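Local coordinates for ABC transporter periplasmic substrate-binding protein (Desulfovibrio alaskensis, PDB 5MY5) that probably captures tungstate in the periplasm and delivers it to an ABC transporter for uptake into the cell, at residues M122-A125 with A126-K130; I110-A113 with A114-G118; T190-D193 with R194-I198. The protein carries 2 engineered substitutions. All blocks are in the same frame, centred on the assembly; numbering follows the deposited sequence.

Interaction 1 (M122-A125 with A126-K130); sequences MTVA and AALGK. Engineered in segment 126-130: Lys130 (natural residue Arg).
Met122 lies against the first turn of helix 124-133, and its side chain can be followed outward over Ala126 and Ala127. CB comes first, 4.2 Å from CB of Ala127. CG stands beside the backbone N of Met122, opposite the carbonyl carbon (chi1 -76°), and the chain runs on extended from there. This carries SD over the start of the helix. SD sits 3.8 Å from Ala126 O and 4.1 Å from Ala126 CB. CB of Lys130, an engineered residue, is a looser neighbour of the same sulfur.

Thr123 is the N-cap. Its OG1 is placed between the backbone N and the carbonyl carbon (chi1 66°) and accepts from Ala126 N at 3.1 Å. The N-H points fairly straight at the oxygen, 161°. Thr123 O takes Ala127 N at 2.9 Å. Val124 O and Ala125 O then accept from Leu128 N and Gly129 N in the usual helical pattern.

On the buried face Val124 and Leu128 lie side by side and point the same way, with Val124 CG1 4.0 Å from Leu128 CD1. Lys130 sends its ammonium group away, to a salt bridge with Asp134. Outside the pair of segments, Asp217 accepts from Val124 N.

The first-turn amides of Val124 and Ala126 are thus met by side-chain oxygens, and that of Ala127 by a carbonyl. The negative charge of Asp217 would probably suit the positive end of the helix dipole. On the buried side the methyls of Val124 and Leu128 pack on Leu154, which joins this helix start to helix 146-155.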
# COMPACT_ATOMS: atom_id res chain seq x y z
N MET A 122 9.58 -19.46 0.90
CA MET A 122 10.15 -19.29 -0.42
C MET A 122 10.14 -17.81 -0.79
O MET A 122 9.44 -17.04 -0.16
CB MET A 122 9.30 -20.05 -1.46
CG MET A 122 9.50 -21.56 -1.47
SD MET A 122 8.51 -22.32 -2.81
CE MET A 122 9.11 -24.02 -2.84
N THR A 123 10.90 -17.44 -1.79
CA THR A 123 10.72 -16.15 -2.44
C THR A 123 9.36 -16.10 -3.15
O THR A 123 8.72 -17.11 -3.44
CB THR A 123 11.75 -15.91 -3.50
OG1 THR A 123 11.55 -16.87 -4.54
CG2 THR A 123 13.20 -16.07 -2.93
N VAL A 124 8.89 -14.90 -3.39
CA VAL A 124 7.62 -14.72 -4.19
C VAL A 124 7.65 -15.42 -5.52
O VAL A 124 6.72 -16.19 -5.84
CB VAL A 124 7.34 -13.20 -4.45
CG1 VAL A 124 6.27 -12.94 -5.53
CG2 VAL A 124 6.89 -12.60 -3.16
N ALA A 125 8.69 -15.28 -6.28
CA ALA A 125 8.77 -15.97 -7.55
C ALA A 125 8.72 -17.47 -7.43
O ALA A 125 8.04 -18.17 -8.23
CB ALA A 125 9.93 -15.49 -8.41
N ALA A 126 9.44 -18.05 -6.48
CA ALA A 126 9.43 -19.51 -6.30
C ALA A 126 8.10 -20.00 -5.80
O ALA A 126 7.57 -21.02 -6.22
CB ALA A 126 10.56 -19.91 -5.36
N ALA A 127 7.44 -19.18 -4.95
CA ALA A 127 6.18 -19.60 -4.36
C ALA A 127 5.09 -19.64 -5.44
O ALA A 127 4.29 -20.59 -5.49
CB ALA A 127 5.73 -18.67 -3.20
N LEU A 128 5.02 -18.56 -6.19
CA LEU A 128 4.02 -18.45 -7.27
C LEU A 128 4.28 -19.50 -8.30
O LEU A 128 3.35 -20.14 -8.79
CB LEU A 128 3.99 -17.03 -7.85
CG LEU A 128 3.45 -15.92 -6.90
CD1 LEU A 128 3.41 -14.64 -7.68
CD2 LEU A 128 2.16 -16.29 -6.22
N GLY A 129 5.56 -19.77 -8.61
CA GLY A 129 5.82 -20.85 -9.59
C GLY A 129 5.44 -22.20 -9.08
O GLY A 129 4.97 -23.05 -9.86
N LYS A 130 5.61 -22.46 -7.82
CA LYS A 130 5.26 -23.67 -7.19
C LYS A 130 3.78 -23.89 -7.08
O LYS A 130 3.27 -24.98 -7.26
CB LYS A 130 5.95 -23.78 -5.82
CG LYS A 130 5.67 -25.06 -5.07
CD LYS A 130 6.15 -26.22 -5.90
CE LYS A 130 6.51 -27.44 -5.09
NZ LYS A 130 5.43 -28.00 -4.23

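Interaction 2 (I110-A113 with A114-G118); sequences IGPA and ADPAG
Pro112 and Pro116 meet across a tight reversal at the end of strand 100-112. This is a local contact on the surface of the protein, where the chain leaves the sheet for the loop before helix 124-133.

The apolar part is small. Pro112 CG lies 4.2 Å from Pro116 CD, and Pro112 CB is equally near that atom. The two rings cross at about a right angle, and the CB-CG side of Pro112 faces the CD corner of Pro116.

The backbone bonds define two type I beta turns in succession. The first runs from Pro112 to Asp115 and is closed by Asp115 N and Pro112 O at 2.8 Å. This bond is weak, because the N-H is bent to 128°. The second turn runs from Asp115 to Gly118, with Gly118 N on Asp115 O at 2.8 Å. Asp115 therefore ends one turn and begins the next, in a backbone conformation of positive phi (56°).

The polar side-chain bonds of Asp115 lead outside the two segments. CG is anti to the backbone N (chi1 -176°), and the carboxylate turns away from Pro112. OD1 accepts from Val119 N and is bonded to Tyr189 OH. OD2 accepts from Lys120 N. Tyr189 also bonds Ala117 N and touches Pro116 with its side chain.

The proline contact adds a modest apolar touch to a weak turn bond. The stronger chemistry is the carboxylate, whose oxygens grip two backbone amides and a phenol. Such a grip would limit the rotation of the carboxylate and probably favours its charged form.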
# COMPACT_ATOMS: atom_id res chain seq x y z
N ILE A 110 -0.60 -15.46 1.75
CA ILE A 110 -1.17 -16.25 2.87
C ILE A 110 -1.76 -17.50 2.29
O ILE A 110 -2.04 -17.60 1.07
CB ILE A 110 -2.14 -15.49 3.73
CG1 ILE A 110 -3.47 -15.24 2.99
CG2 ILE A 110 -1.50 -14.21 4.17
CD1 ILE A 110 -4.52 -14.49 3.73
N GLY A 111 -1.89 -18.52 3.14
CA GLY A 111 -2.48 -19.79 2.71
C GLY A 111 -2.76 -20.65 3.92
O GLY A 111 -2.40 -20.25 5.08
N PRO A 112 -3.33 -21.87 3.71
CA PRO A 112 -3.55 -22.73 4.82
C PRO A 112 -2.29 -23.01 5.61
O PRO A 112 -1.19 -23.16 5.08
CB PRO A 112 -4.18 -23.99 4.18
CG PRO A 112 -4.70 -23.53 2.89
CD PRO A 112 -3.76 -22.48 2.45
N ALA A 113 -2.47 -23.12 6.93
CA ALA A 113 -1.32 -23.47 7.80
C ALA A 113 -0.60 -24.74 7.33
O ALA A 113 0.61 -24.80 7.39
CB ALA A 113 -1.77 -23.64 9.28
N ALA A 114 -1.37 -25.69 6.80
CA ALA A 114 -0.80 -26.94 6.30
C ALA A 114 0.01 -26.74 5.02
O ALA A 114 0.86 -27.59 4.66
CB ALA A 114 -1.90 -27.95 6.05
N ASP A 115 -0.28 -25.66 4.28
CA ASP A 115 0.54 -25.25 3.15
C ASP A 115 0.71 -26.35 2.11
O ASP A 115 1.83 -26.86 1.85
CB ASP A 115 1.86 -24.78 3.73
CG ASP A 115 2.80 -24.22 2.72
OD1 ASP A 115 2.41 -23.80 1.63
OD2 ASP A 115 4.00 -24.05 3.01
N PRO A 116 -0.39 -26.70 1.45
CA PRO A 116 -0.39 -27.88 0.57
C PRO A 116 0.58 -27.77 -0.60
O PRO A 116 1.07 -28.80 -1.07
CB PRO A 116 -1.86 -28.02 0.16
CG PRO A 116 -2.42 -26.64 0.34
CD PRO A 116 -1.72 -26.08 1.53
N ALA A 117 0.96 -26.57 -1.08
CA ALA A 117 1.98 -26.40 -2.09
C ALA A 117 3.39 -26.32 -1.58
O ALA A 117 4.32 -26.22 -2.38
CB ALA A 117 1.65 -25.12 -2.95
N GLY A 118 3.53 -26.21 -0.27
CA GLY A 118 4.79 -26.15 0.43
C GLY A 118 5.62 -24.96 0.07
O GLY A 118 6.82 -25.06 -0.24

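Interaction 3 (T190-D193 with R194-I198); sequences TMTD and RGTYI
Two first torsions set this contact: Asp193 holds CG between its backbone N and carbonyl carbon (chi1 57°), and Thr196 holds OG1 beside its own N (chi1 -57°). They turn the carboxylate and the hydroxyl toward each other at the start of helix 194-203. The motif is an N-cap, with Asp193 as the capping residue. It lies where strand 189-193 is followed at once by the helix, in a periplasmic binding protein fold. The axes of the short strand and helix segments are almost perpendicular and pass 5.4 Å apart.

Both carboxylate oxygens are used. Asp193 OD2 accepts the backbone N of Thr196 at 2.8 Å. The amide reaches it from above the carboxylate plane, 47° out of it. Asp193 OD1 accepts the hydroxyl of Thr196, OG1, at 2.7 Å. Here the syn lone pair is used, on the side of the other oxygen. One residue therefore holds the carboxylate by two different groups, which would limit its rotation. The positive end of the helix probably favours the charged carboxylate as well.

The main-chain oxygen of Asp193 is also held twice. Tyr197 N gives it a nearly straight bond of 3.2 Å, in the carbonyl plane. Thr192 OG1 gives the second, at 2.9 Å and tilted from that plane.

Around this polar core the contacts are apolar or lead elsewhere. Arg194 turns its guanidinium group away to salt bridges with Asp106 and Glu215. Tyr197 sends its hydroxyl to Leu210 O. Met176 and Ile180 of helix 176-186 cover Thr192. The methyl CG2 of Thr192 lies 4.0 Å from CB of Tyr197, the two side chains crossing at about a right angle.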
# COMPACT_ATOMS: atom_id res chain seq x y z
N THR A 190 -3.54 -16.60 -1.30
CA THR A 190 -3.95 -15.27 -1.84
C THR A 190 -2.86 -14.27 -1.42
O THR A 190 -2.18 -14.42 -0.40
CB THR A 190 -5.36 -14.89 -1.41
OG1 THR A 190 -5.77 -13.74 -2.19
CG2 THR A 190 -5.46 -14.51 0.01
N MET A 191 -2.74 -13.20 -2.19
CA MET A 191 -1.90 -12.05 -1.83
C MET A 191 -2.83 -10.99 -1.20
O MET A 191 -3.89 -10.64 -1.78
CB MET A 191 -1.15 -11.48 -3.04
CG MET A 191 -0.16 -10.40 -2.69
SD MET A 191 0.13 -9.17 -3.96
CE MET A 191 -1.39 -8.22 -3.79
N THR A 192 -2.36 -10.46 -0.05
CA THR A 192 -3.09 -9.39 0.69
C THR A 192 -2.18 -8.36 1.17
O THR A 192 -1.01 -8.59 1.34
CB THR A 192 -3.87 -9.99 1.84
OG1 THR A 192 -4.65 -8.98 2.52
CG2 THR A 192 -3.02 -10.68 2.81
N ASP A 193 -2.71 -7.12 1.34
CA ASP A 193 -1.88 -6.16 2.11
C ASP A 193 -1.84 -6.75 3.58
O ASP A 193 -2.78 -7.35 4.02
CB ASP A 193 -2.53 -4.75 2.11
CG ASP A 193 -3.90 -4.78 2.65
OD1 ASP A 193 -4.87 -5.40 2.12
OD2 ASP A 193 -4.05 -4.20 3.74
N ARG A 194 -0.72 -6.41 4.24
CA ARG A 194 -0.55 -6.84 5.65
C ARG A 194 -1.59 -6.28 6.55
O ARG A 194 -2.07 -7.02 7.43
CB ARG A 194 0.79 -6.51 6.17
CG ARG A 194 1.11 -7.14 7.56
CD ARG A 194 2.51 -6.71 8.00
NE ARG A 194 3.62 -7.22 7.19
CZ ARG A 194 4.20 -8.41 7.37
NH1 ARG A 194 3.77 -9.26 8.30
NH2 ARG A 194 5.22 -8.75 6.57
N GLY A 195 -1.97 -5.04 6.37
CA GLY A 195 -2.97 -4.41 7.25
C GLY A 195 -4.26 -5.20 7.31
O GLY A 195 -4.81 -5.52 8.35
N THR A 196 -4.82 -5.55 6.12
CA THR A 196 -6.05 -6.31 6.07
C THR A 196 -5.82 -7.71 6.71
O THR A 196 -6.73 -8.16 7.41
CB THR A 196 -6.58 -6.46 4.64
OG1 THR A 196 -6.77 -5.15 4.04
CG2 THR A 196 -7.88 -7.14 4.64
N TYR A 197 -4.66 -8.34 6.46
CA TYR A 197 -4.36 -9.57 7.15
C TYR A 197 -4.44 -9.43 8.71
O TYR A 197 -5.09 -10.26 9.37
CB TYR A 197 -3.05 -10.21 6.77
CG TYR A 197 -2.93 -11.54 7.44
CD1 TYR A 197 -3.72 -12.59 6.99
CD2 TYR A 197 -2.04 -11.75 8.53
CE1 TYR A 197 -3.63 -13.83 7.65
CE2 TYR A 197 -2.01 -12.95 9.20
CZ TYR A 197 -2.78 -13.96 8.76
OH TYR A 197 -2.66 -15.16 9.35
N ILE A 198 -3.74 -8.43 9.21
CA ILE A 198 -3.78 -8.16 10.67
C ILE A 198 -5.25 -8.07 11.16
O ILE A 198 -5.64 -8.66 12.22
CB ILE A 198 -2.93 -6.92 10.98
CG1 ILE A 198 -1.45 -7.19 10.82
CG2 ILE A 198 -3.32 -6.40 12.40
CD1 ILE A 198 -0.65 -5.93 10.74

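How the interactions relate
The three contacts follow in series along the chain, and none encloses or crosses another. Each joins adjoining segments, so it closes a turn or a helix start and not a long loop. Interaction 2 comes first and turns the chain out of strand 100-112. Interaction 1 follows and starts helix 124-133. That helix is tied back to the turn by the engineered Lys130, whose NZ hydrogen-bonds Ala117 O at 2.8 Å. Interaction 3 comes much later, between strand 189-193 and helix 194-203. It meets interaction 2 in the sheet, where Ile110 N bonds Thr190 O across antiparallel strands and the Ile110 side chain packs on Tyr197 and Thr192. Interactions 1 and 3 do not touch; their centres lie about 17 Å apart.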